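Local coordinates for uncharacterized protein (PDB 3O0L) that is of unknown function but belongs to the DUF1425 family and is probably a bacterial lipoprotein with an E-set-like beta-sandwich domain, at residues 22-27 / 106-111; 37-42 / 95-100; 57-62 / 75-80; 61-66 / 101-106. All coordinates share one frame; numbering follows the deposited sequence.

Contact 1. Residues 22-27 / 106-111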
# COMPACT_ATOMS: atom_id res chain seq x y z
N PHE A 22 14.22 -12.67 -8.16
CA PHE A 22 12.82 -12.42 -7.92
C PHE A 22 12.43 -10.95 -8.06
O PHE A 22 12.98 -10.07 -7.37
CB PHE A 22 12.45 -12.91 -6.52
CG PHE A 22 10.99 -12.76 -6.20
CD1 PHE A 22 10.07 -13.69 -6.71
CD2 PHE A 22 10.51 -11.71 -5.41
CE1 PHE A 22 8.72 -13.59 -6.43
CE2 PHE A 22 9.13 -11.61 -5.14
CZ PHE A 22 8.24 -12.54 -5.65
N HIS A 23 11.45 -10.68 -8.92
CA HIS A 23 10.94 -9.33 -9.14
C HIS A 23 9.40 -9.38 -9.19
O HIS A 23 8.82 -10.12 -9.99
CB HIS A 23 11.52 -8.76 -10.43
CG HIS A 23 13.02 -8.74 -10.45
ND1 HIS A 23 13.76 -7.72 -9.89
CD2 HIS A 23 13.92 -9.62 -10.97
CE1 HIS A 23 15.05 -7.98 -10.04
NE2 HIS A 23 15.17 -9.12 -10.70
N SER A 24 8.71 -8.65 -8.32
CA SER A 24 7.28 -8.52 -8.44
C SER A 24 6.89 -7.07 -8.33
O SER A 24 7.63 -6.28 -7.81
CB SER A 24 6.58 -9.31 -7.35
OG SER A 24 6.99 -8.87 -6.10
N ASP A 25 5.72 -6.75 -8.83
CA ASP A 25 5.23 -5.40 -8.83
C ASP A 25 3.74 -5.50 -8.92
O ASP A 25 3.21 -5.88 -9.96
CB ASP A 25 5.83 -4.66 -10.04
CG ASP A 25 5.60 -3.15 -10.00
OD1 ASP A 25 4.73 -2.67 -9.27
OD2 ASP A 25 6.32 -2.45 -10.75
N VAL A 26 3.07 -5.23 -7.81
CA VAL A 26 1.62 -5.38 -7.76
C VAL A 26 0.97 -4.16 -7.16
O VAL A 26 1.56 -3.46 -6.32
CB VAL A 26 1.22 -6.59 -6.94
CG1 VAL A 26 1.98 -7.82 -7.43
CG2 VAL A 26 1.43 -6.32 -5.46
N ASP A 27 -0.24 -3.87 -7.64
CA ASP A 27 -1.05 -2.81 -7.13
C ASP A 27 -2.36 -3.37 -6.57
O ASP A 27 -3.05 -4.11 -7.26
CB ASP A 27 -1.34 -1.81 -8.22
CG ASP A 27 -2.07 -0.60 -7.69
OD1 ASP A 27 -1.51 0.10 -6.84
OD2 ASP A 27 -3.24 -0.38 -8.07
N VAL A 106 -3.61 -9.04 0.44
CA VAL A 106 -2.98 -9.85 -0.57
C VAL A 106 -1.66 -10.30 -0.03
O VAL A 106 -0.90 -9.50 0.54
CB VAL A 106 -2.77 -9.06 -1.88
CG1 VAL A 106 -1.89 -9.81 -2.86
CG2 VAL A 106 -4.13 -8.69 -2.53
N ARG A 107 -1.36 -11.59 -0.19
CA ARG A 107 -0.07 -12.05 0.23
C ARG A 107 0.63 -12.78 -0.89
O ARG A 107 -0.01 -13.37 -1.76
CB ARG A 107 -0.15 -12.79 1.54
CG ARG A 107 -0.78 -14.06 1.52
CD ARG A 107 -0.96 -14.56 2.97
NE ARG A 107 -1.45 -15.92 2.92
CZ ARG A 107 -1.84 -16.64 3.97
NH1 ARG A 107 -1.81 -16.17 5.23
NH2 ARG A 107 -2.27 -17.87 3.75
N GLU A 108 1.95 -12.66 -0.91
CA GLU A 108 2.78 -13.29 -1.92
C GLU A 108 4.04 -13.77 -1.25
O GLU A 108 4.48 -13.20 -0.24
CB GLU A 108 3.11 -12.33 -3.07
CG GLU A 108 3.72 -11.03 -2.60
CD GLU A 108 4.29 -10.17 -3.74
OE1 GLU A 108 5.44 -10.44 -4.18
OE2 GLU A 108 3.59 -9.21 -4.15
N ALA A 109 4.59 -14.85 -1.76
CA ALA A 109 5.82 -15.39 -1.25
C ALA A 109 6.93 -14.60 -1.95
O ALA A 109 6.83 -14.35 -3.13
CB ALA A 109 5.91 -16.91 -1.57
N ILE A 110 7.92 -14.13 -1.18
CA ILE A 110 9.15 -13.53 -1.70
C ILE A 110 10.12 -14.69 -1.87
O ILE A 110 10.13 -15.60 -1.03
CB ILE A 110 9.84 -12.59 -0.68
CG1 ILE A 110 8.91 -11.49 -0.19
CG2 ILE A 110 11.13 -11.98 -1.27
CD1 ILE A 110 9.53 -10.67 0.92
N SER A 111 10.92 -14.68 -2.93
CA SER A 111 11.91 -15.76 -3.11
C SER A 111 13.25 -15.14 -3.43
O SER A 111 13.33 -13.92 -3.63
CB SER A 111 11.45 -16.72 -4.22
OG SER A 111 11.77 -16.22 -5.50
O HOH W 1 5.10 -7.09 -5.11
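With its ring swung to the side of CB far from the backbone N (chi1 -177°), Phe22 reaches over to Ile110 and Ser111. Glu108 tucks CG between N and the carbonyl carbon (chi1 54°) and extends from there to set its carboxylate against Ser24. The two strands face each other across a beta sandwich: 22-34 belongs to the five-stranded sheet, 101-109 to the three-stranded one, and the short segments run nearly antiparallel with axes 10.1 Å apart. Ser24 OG donates to Glu108 OE1 over 2.9 Å, meeting the syn lone pair. A water closes the other flank, donating to both Ser24 OG and Glu108 OE2, so each oxygen of this buried carboxylate has a hydrogen-bond partner. The Phe22 ring turns its edge to Glu108, with CZ 3.8 Å from OE1, and CZ also lies 3.4 Å from Ala109 O. Replacing Phe22 by an alanine would probably take away the ring on which Ile110 and Ser111 rest and open a gap beside the Glu108 carboxylate. In the conformer described, Val26 brings its methyls beside OE2, and Ile7 of the second subunit packs on Glu108, beside the join where residues 106-109 pair with a strand of that chain. Over the centre of the Phe22 ring, 3.7 Å above its plane, stands the buried Ser111 N, which has no hydrogen-bond partner in the model.

Contact 2. Residues 37-42 / 95-100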
# COMPACT_ATOMS: atom_id res chain seq x y z
N ALA A 37 -30.67 -4.78 0.05
CA ALA A 37 -31.13 -5.18 1.38
C ALA A 37 -30.18 -4.74 2.51
O ALA A 37 -30.08 -5.40 3.54
CB ALA A 37 -31.40 -6.71 1.44
N GLY A 38 -29.53 -3.60 2.33
CA GLY A 38 -28.65 -2.99 3.36
C GLY A 38 -27.24 -3.52 3.38
O GLY A 38 -26.44 -3.15 4.25
N PHE A 39 -26.92 -4.38 2.42
CA PHE A 39 -25.60 -4.97 2.30
C PHE A 39 -24.67 -4.10 1.48
O PHE A 39 -25.11 -3.23 0.74
CB PHE A 39 -25.74 -6.39 1.73
CG PHE A 39 -26.13 -7.37 2.77
CD1 PHE A 39 -27.39 -7.34 3.33
CD2 PHE A 39 -25.21 -8.28 3.28
CE1 PHE A 39 -27.73 -8.21 4.32
CE2 PHE A 39 -25.57 -9.14 4.31
CZ PHE A 39 -26.81 -9.10 4.83
N LEU A 40 -23.38 -4.32 1.65
CA LEU A 40 -22.34 -3.73 0.85
C LEU A 40 -21.70 -4.84 0.03
O LEU A 40 -21.77 -6.03 0.35
CB LEU A 40 -21.27 -3.08 1.72
CG LEU A 40 -21.67 -1.97 2.67
CD1 LEU A 40 -20.46 -1.54 3.45
CD2 LEU A 40 -22.25 -0.81 1.86
N ARG A 41 -21.07 -4.46 -1.05
CA ARG A 41 -20.29 -5.39 -1.82
C ARG A 41 -18.90 -4.83 -1.98
O ARG A 41 -18.75 -3.71 -2.46
CB ARG A 41 -20.91 -5.55 -3.17
CG ARG A 41 -20.07 -6.36 -4.08
CD ARG A 41 -20.87 -6.72 -5.29
NE ARG A 41 -21.91 -7.70 -4.99
CZ ARG A 41 -21.67 -9.00 -4.81
NH1 ARG A 41 -20.42 -9.48 -4.85
NH2 ARG A 41 -22.68 -9.80 -4.56
N ALA A 42 -17.89 -5.62 -1.63
CA ALA A 42 -16.50 -5.21 -1.76
C ALA A 42 -16.08 -5.45 -3.19
O ALA A 42 -16.35 -6.51 -3.76
CB ALA A 42 -15.57 -6.04 -0.81
N PRO A 95 -20.93 -9.90 5.07
CA PRO A 95 -21.56 -10.98 5.78
C PRO A 95 -22.74 -10.55 6.63
O PRO A 95 -23.55 -11.36 6.93
CB PRO A 95 -20.43 -11.55 6.64
CG PRO A 95 -19.57 -10.41 6.92
CD PRO A 95 -19.66 -9.50 5.71
N ASN A 96 -22.84 -9.27 7.00
CA ASN A 96 -24.06 -8.81 7.60
C ASN A 96 -24.19 -7.30 7.45
O ASN A 96 -23.20 -6.59 7.18
CB ASN A 96 -24.25 -9.29 9.05
CG ASN A 96 -23.42 -8.57 10.07
OD1 ASN A 96 -23.54 -7.35 10.24
ND2 ASN A 96 -22.70 -9.34 10.88
N ALA A 97 -25.41 -6.84 7.63
CA ALA A 97 -25.73 -5.42 7.37
C ALA A 97 -25.04 -4.41 8.29
O ALA A 97 -25.09 -3.20 8.01
CB ALA A 97 -27.21 -5.26 7.41
N THR A 98 -24.41 -4.84 9.38
CA THR A 98 -23.67 -3.88 10.23
C THR A 98 -22.31 -3.50 9.66
O THR A 98 -21.72 -2.53 10.13
CB THR A 98 -23.44 -4.34 11.70
OG1 THR A 98 -22.48 -5.42 11.76
CG2 THR A 98 -24.74 -4.69 12.41
N ALA A 99 -21.80 -4.23 8.67
CA ALA A 99 -20.50 -3.91 8.09
C ALA A 99 -20.59 -2.61 7.33
O ALA A 99 -21.54 -2.38 6.56
CB ALA A 99 -20.04 -5.03 7.17
N VAL A 100 -19.64 -1.70 7.57
CA VAL A 100 -19.65 -0.41 6.85
C VAL A 100 -18.46 -0.27 5.93
O VAL A 100 -18.43 0.62 5.12
CB VAL A 100 -19.69 0.79 7.83
CG1 VAL A 100 -20.96 0.71 8.73
CG2 VAL A 100 -18.41 0.85 8.67
O HOH W 2 -23.14 -4.46 4.97
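Asn96, whose CA rests against the ring of Phe39, has its OD1 gripped twice by Thr98: the backbone N donates over 2.8 Å and OG1 over 2.7 Å, both in the carbonyl plane. The first bond makes an Asx turn, and Ala99 N closes a type I beta turn back to Asn96 O. Held in this shape, the loop offers its backbone to segment 37-42. Phe39 CE2 approaches Asn96 CA to 3.6 Å, while Ala97 N sits 3.8 Å above the ring plane, toward its rim. Ala97 CB adds a looser apolar touch on CE1 and lies 3.9 Å from Gly38 O. Next along, Leu40 has CG opposite its own carbonyl carbon (chi1 -59°) and an extended chi2, which carries CD1 to 3.4 Å from both Ala99 O and Val100 O. A water bridges the segments, donating to Asn96 O and Ala99 O and accepting a weak bond from Leu40 N; no direct hydrogen bond crosses. A serine in place of Phe39 would probably uncover the backbone at Asn96 and Ala97 and leave the turn less firmly seated. Pro95 and Ala99 pack on Trp62 of strand 54-63. An Asx turn overlapping a type I beta turn, at the end of the beta sandwich, is the motif here; it lies in the connection from strand 87-93 of one sheet to strand 101-109 of the other.

Contact 3. Residues 57-62 / 75-80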
# COMPACT_ATOMS: atom_id res chain seq x y z
N GLN A 57 -2.36 -14.83 -2.84
CA GLN A 57 -3.60 -15.16 -2.14
C GLN A 57 -4.21 -13.90 -1.65
O GLN A 57 -3.50 -12.92 -1.35
CB GLN A 57 -3.30 -16.04 -0.95
CG GLN A 57 -2.68 -17.35 -1.30
CD GLN A 57 -2.76 -18.25 -0.12
OE1 GLN A 57 -2.18 -17.95 0.93
NE2 GLN A 57 -3.55 -19.31 -0.23
N TYR A 58 -5.54 -13.88 -1.56
CA TYR A 58 -6.23 -12.72 -1.07
C TYR A 58 -7.42 -13.06 -0.20
O TYR A 58 -7.95 -14.17 -0.26
CB TYR A 58 -6.71 -11.84 -2.24
CG TYR A 58 -7.93 -12.38 -2.94
CD1 TYR A 58 -7.80 -13.34 -3.97
CD2 TYR A 58 -9.21 -11.97 -2.57
CE1 TYR A 58 -8.94 -13.88 -4.60
CE2 TYR A 58 -10.33 -12.50 -3.16
CZ TYR A 58 -10.19 -13.44 -4.20
OH TYR A 58 -11.32 -13.92 -4.82
N LYS A 59 -7.81 -12.08 0.61
CA LYS A 59 -9.11 -12.14 1.31
C LYS A 59 -9.51 -10.79 1.79
O LYS A 59 -8.66 -9.92 2.02
CB LYS A 59 -9.11 -13.13 2.48
CG LYS A 59 -8.47 -12.70 3.74
CD LYS A 59 -8.99 -13.64 4.83
CE LYS A 59 -8.18 -13.56 6.08
NZ LYS A 59 -8.40 -14.80 6.91
N PHE A 60 -10.81 -10.59 1.87
CA PHE A 60 -11.35 -9.37 2.45
C PHE A 60 -11.66 -9.59 3.90
O PHE A 60 -12.02 -10.70 4.30
CB PHE A 60 -12.66 -8.95 1.77
CG PHE A 60 -12.53 -8.50 0.34
CD1 PHE A 60 -12.28 -7.17 0.04
CD2 PHE A 60 -12.73 -9.37 -0.69
CE1 PHE A 60 -12.18 -6.75 -1.24
CE2 PHE A 60 -12.63 -8.94 -2.00
CZ PHE A 60 -12.37 -7.63 -2.28
N THR A 61 -11.61 -8.51 4.67
CA THR A 61 -12.12 -8.48 6.04
C THR A 61 -13.09 -7.30 6.12
O THR A 61 -13.00 -6.33 5.33
CB THR A 61 -11.02 -8.32 7.08
OG1 THR A 61 -10.28 -7.15 6.76
CG2 THR A 61 -10.02 -9.50 7.03
N TRP A 62 -14.01 -7.38 7.06
CA TRP A 62 -15.08 -6.43 7.16
C TRP A 62 -15.12 -5.81 8.56
O TRP A 62 -14.87 -6.49 9.57
CB TRP A 62 -16.37 -7.17 6.91
CG TRP A 62 -16.50 -7.66 5.53
CD1 TRP A 62 -16.10 -8.86 5.05
CD2 TRP A 62 -17.03 -6.94 4.43
NE1 TRP A 62 -16.37 -8.95 3.70
CE2 TRP A 62 -16.97 -7.79 3.30
CE3 TRP A 62 -17.62 -5.68 4.29
CZ2 TRP A 62 -17.43 -7.39 2.04
CZ3 TRP A 62 -18.06 -5.28 3.03
CH2 TRP A 62 -17.96 -6.13 1.94
N VAL A 75 -14.88 -17.92 5.13
CA VAL A 75 -14.11 -17.09 4.17
C VAL A 75 -12.67 -17.31 4.56
O VAL A 75 -12.28 -17.08 5.69
CB VAL A 75 -14.45 -15.62 4.23
CG1 VAL A 75 -13.40 -14.77 3.46
CG2 VAL A 75 -15.91 -15.38 3.66
N SER A 76 -11.90 -17.81 3.63
CA SER A 76 -10.47 -18.01 3.87
C SER A 76 -9.66 -17.38 2.73
O SER A 76 -10.23 -16.81 1.78
CB SER A 76 -10.25 -19.49 3.89
OG SER A 76 -10.60 -19.97 2.61
N TRP A 77 -8.35 -17.54 2.79
CA TRP A 77 -7.44 -17.06 1.73
C TRP A 77 -7.72 -17.81 0.44
O TRP A 77 -7.90 -19.01 0.47
CB TRP A 77 -5.97 -17.24 2.15
CG TRP A 77 -5.58 -16.36 3.29
CD1 TRP A 77 -5.62 -16.68 4.62
CD2 TRP A 77 -5.09 -15.01 3.22
NE1 TRP A 77 -5.20 -15.62 5.37
CE2 TRP A 77 -4.84 -14.58 4.54
CE3 TRP A 77 -4.84 -14.11 2.17
CZ2 TRP A 77 -4.38 -13.30 4.86
CZ3 TRP A 77 -4.33 -12.85 2.48
CH2 TRP A 77 -4.10 -12.46 3.82
N LYS A 78 -7.79 -17.08 -0.67
CA LYS A 78 -8.10 -17.63 -1.98
C LYS A 78 -6.93 -17.42 -2.89
O LYS A 78 -6.35 -16.34 -2.91
CB LYS A 78 -9.33 -16.93 -2.55
CG LYS A 78 -10.69 -17.46 -2.02
CD LYS A 78 -11.83 -16.41 -2.18
CE LYS A 78 -12.07 -15.50 -0.90
NZ LYS A 78 -10.84 -15.01 -0.08
N SER A 79 -6.56 -18.44 -3.66
CA SER A 79 -5.42 -18.34 -4.56
C SER A 79 -5.77 -17.75 -5.90
O SER A 79 -6.87 -17.95 -6.41
CB SER A 79 -4.80 -19.72 -4.80
OG SER A 79 -4.04 -20.07 -3.68
N LEU A 80 -4.81 -17.01 -6.46
CA LEU A 80 -4.85 -16.48 -7.83
C LEU A 80 -3.48 -16.65 -8.45
O LEU A 80 -2.44 -16.50 -7.79
CB LEU A 80 -5.10 -14.96 -7.86
CG LEU A 80 -6.42 -14.28 -7.54
CD1 LEU A 80 -6.21 -12.79 -7.68
CD2 LEU A 80 -7.54 -14.75 -8.46
O HOH W 3 -12.86 -12.57 0.98
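Tyr58 O is held by two donors of one residue: Lys78 N at 2.9 Å and, tilted out of the carbonyl plane, Lys78 NZ at 3.0 Å. Tyr58 N answers with a 2.9 Å bond to Lys78 O, which completes an antiparallel hydrogen-bonded pair. The amine gets to Tyr58 O because the lysine chain doubles back at its end (chi3 -94°, chi4 39°); the same bend lets NZ donate to Ser76 O over 2.7 Å, nearly along the C=O axis. A water that accepts from Phe60 N takes a further, weak bond from NZ. Folding back also lays the lysine over one face of the Tyr58 ring, with NZ 4.4 Å from the centroid as a cation-pi contact and CB making a CH-pi contact nearer the backbone. Leu80 CG packs on Tyr58 CE1 at 3.9 Å. On the other surface of the strand, that of Gln57 and Lys59, stands Trp77. Lys59 runs across this indole, its CG 4.0 Å from the six-membered ring centroid and only 6° off the normal, with CE following over the ring. Gln57 meets the indole at its edge, while its OE1 is bonded to Arg107 NH2; Arg107 makes a cation-pi contact with Trp77 as well. The Lys78 ammonium is thus met by two backbone carbonyls and an aromatic face, which would be expected to stabilise its charged form and hold the chain end in its bend.

Contact 4. Residues 61-66 / 101-106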
# COMPACT_ATOMS: atom_id res chain seq x y z
N THR A 61 -11.61 -8.51 4.67
CA THR A 61 -12.12 -8.48 6.04
C THR A 61 -13.09 -7.30 6.12
O THR A 61 -13.00 -6.33 5.33
CB THR A 61 -11.02 -8.32 7.08
OG1 THR A 61 -10.28 -7.15 6.76
CG2 THR A 61 -10.02 -9.50 7.03
N TRP A 62 -14.01 -7.38 7.06
CA TRP A 62 -15.08 -6.43 7.16
C TRP A 62 -15.12 -5.81 8.56
O TRP A 62 -14.87 -6.49 9.57
CB TRP A 62 -16.37 -7.17 6.91
CG TRP A 62 -16.50 -7.66 5.53
CD1 TRP A 62 -16.10 -8.86 5.05
CD2 TRP A 62 -17.03 -6.94 4.43
NE1 TRP A 62 -16.37 -8.95 3.70
CE2 TRP A 62 -16.97 -7.79 3.30
CE3 TRP A 62 -17.62 -5.68 4.29
CZ2 TRP A 62 -17.43 -7.39 2.04
CZ3 TRP A 62 -18.06 -5.28 3.03
CH2 TRP A 62 -17.96 -6.13 1.94
N TYR A 63 -15.49 -4.53 8.62
CA TYR A 63 -15.57 -3.78 9.87
C TYR A 63 -16.88 -3.01 9.98
O TYR A 63 -17.46 -2.59 8.99
CB TYR A 63 -14.40 -2.79 9.96
CG TYR A 63 -13.09 -3.47 9.77
CD1 TYR A 63 -12.41 -4.04 10.85
CD2 TYR A 63 -12.55 -3.61 8.51
CE1 TYR A 63 -11.20 -4.71 10.66
CE2 TYR A 63 -11.36 -4.27 8.31
CZ TYR A 63 -10.69 -4.82 9.38
OH TYR A 63 -9.53 -5.47 9.13
N ASP A 64 -17.31 -2.84 11.21
CA ASP A 64 -18.54 -2.12 11.52
C ASP A 64 -18.17 -0.67 11.83
O ASP A 64 -17.00 -0.30 11.69
CB ASP A 64 -19.29 -2.79 12.69
CG ASP A 64 -18.60 -2.62 14.05
OD1 ASP A 64 -17.60 -1.88 14.18
OD2 ASP A 64 -19.08 -3.27 15.01
N ILE A 65 -19.16 0.12 12.23
CA ILE A 65 -18.95 1.56 12.47
C ILE A 65 -17.97 1.83 13.61
O ILE A 65 -17.28 2.83 13.56
CB ILE A 65 -20.30 2.30 12.70
CG1 ILE A 65 -20.15 3.83 12.54
CG2 ILE A 65 -20.87 1.95 14.06
CD1 ILE A 65 -19.53 4.26 11.20
N ASN A 66 -17.89 0.93 14.59
CA ASN A 66 -16.94 1.07 15.72
C ASN A 66 -15.52 0.62 15.42
O ASN A 66 -14.66 0.74 16.28
CB ASN A 66 -17.41 0.25 16.93
CG ASN A 66 -18.82 0.59 17.36
OD1 ASN A 66 -19.61 -0.30 17.67
ND2 ASN A 66 -19.14 1.87 17.37
N ARG A 101 -17.49 -1.17 6.02
CA ARG A 101 -16.20 -0.97 5.37
C ARG A 101 -15.49 -2.31 5.19
O ARG A 101 -15.65 -3.18 6.02
CB ARG A 101 -15.40 -0.05 6.31
CG ARG A 101 -14.03 0.31 5.96
CD ARG A 101 -13.48 1.35 6.98
NE ARG A 101 -13.18 0.91 8.36
CZ ARG A 101 -12.10 0.22 8.74
NH1 ARG A 101 -11.21 -0.24 7.85
NH2 ARG A 101 -11.91 -0.06 10.03
N CYS A 102 -14.76 -2.48 4.09
CA CYS A 102 -13.92 -3.66 3.90
C CYS A 102 -12.48 -3.25 3.73
O CYS A 102 -12.17 -2.07 3.50
CB CYS A 102 -14.30 -4.45 2.65
SG CYS A 102 -13.71 -3.71 1.04
N GLU A 103 -11.60 -4.25 3.86
CA GLU A 103 -10.17 -4.12 3.57
C GLU A 103 -9.77 -5.38 2.81
O GLU A 103 -10.20 -6.49 3.15
CB GLU A 103 -9.36 -3.98 4.87
CG GLU A 103 -9.64 -2.72 5.69
CD GLU A 103 -8.95 -2.70 7.06
OE1 GLU A 103 -8.32 -3.71 7.45
OE2 GLU A 103 -9.05 -1.67 7.75
N LEU A 104 -9.00 -5.21 1.74
CA LEU A 104 -8.48 -6.33 0.95
C LEU A 104 -7.05 -6.59 1.38
O LEU A 104 -6.26 -5.65 1.44
CB LEU A 104 -8.51 -5.99 -0.54
CG LEU A 104 -7.92 -6.98 -1.55
CD1 LEU A 104 -8.61 -8.37 -1.41
CD2 LEU A 104 -8.03 -6.46 -2.96
N TYR A 105 -6.73 -7.84 1.69
CA TYR A 105 -5.35 -8.30 1.97
C TYR A 105 -4.86 -9.23 0.87
O TYR A 105 -5.62 -10.07 0.42
CB TYR A 105 -5.28 -9.04 3.29
CG TYR A 105 -5.58 -8.15 4.46
CD1 TYR A 105 -6.88 -7.90 4.88
CD2 TYR A 105 -4.54 -7.47 5.08
CE1 TYR A 105 -7.12 -7.04 5.91
CE2 TYR A 105 -4.77 -6.61 6.13
CZ TYR A 105 -6.04 -6.41 6.54
OH TYR A 105 -6.22 -5.55 7.58
N VAL A 106 -3.61 -9.04 0.44
CA VAL A 106 -2.98 -9.85 -0.57
C VAL A 106 -1.66 -10.30 -0.03
O VAL A 106 -0.90 -9.50 0.54
CB VAL A 106 -2.77 -9.06 -1.88
CG1 VAL A 106 -1.89 -9.81 -2.86
CG2 VAL A 106 -4.13 -8.69 -2.53
O HOH W 4 -15.11 1.37 10.27
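Arg101 lays its guanidinium flat on the Tyr63 ring, the planes 2° apart and the centres separated by 4.4 Å. A bend at chi3 (71°) folds the arginine back over the ring. Two conformers are deposited for Glu103; in the one described, Arg101 NH1 meets Glu103 OE2 within the guanidinium plane in a 2.6 Å salt bridge, and Tyr63 OH gives a weak bond to Glu103 OE1. Behind the first shell, Thr61 OG1 donates to Tyr63 OH over 3.0 Å and also lies at the edge of the Tyr105 ring. A water accepts from Arg101 NE and donates to Asp64 O. Antiparallel backbone bonds set the register, Thr61 with Glu103 and Tyr63 with Arg101, the last weak in one direction. Trp62 and Cys102 point to the other face of the sheet, where Cys102 CB lies 3.9 Å from the centroid of the indole's six-membered ring and SG stands farther above it. That face looks into the sandwich: Cys102 packs on Ala42 and Thr32, and Leu104 on Val28 and Ala30 of the five-stranded sheet, while Tyr105 and Val106 pair with a strand of the second subunit.

How the contacts relate
From the N terminus, segment 22-27 opens the longest loop, closed by contact 1 only at the C-terminal end, so the other three contacts nest inside it. Segment 37-42 comes next and is closed by contact 2 at 95-100. Within that span, contact 3 closes the short loop from 57-62 to 75-80. Segment 61-66, which shares Thr61 and Trp62 with contact 3, waits for 101-106, so contacts 2 and 4 cross. Contacts 3 and 4 build the three-stranded sheet on the two sides of strand 54-63; contacts 1 and 2 tie the five-stranded sheet to strand 101-109 and its preceding loop, with centres about 30 Å apart.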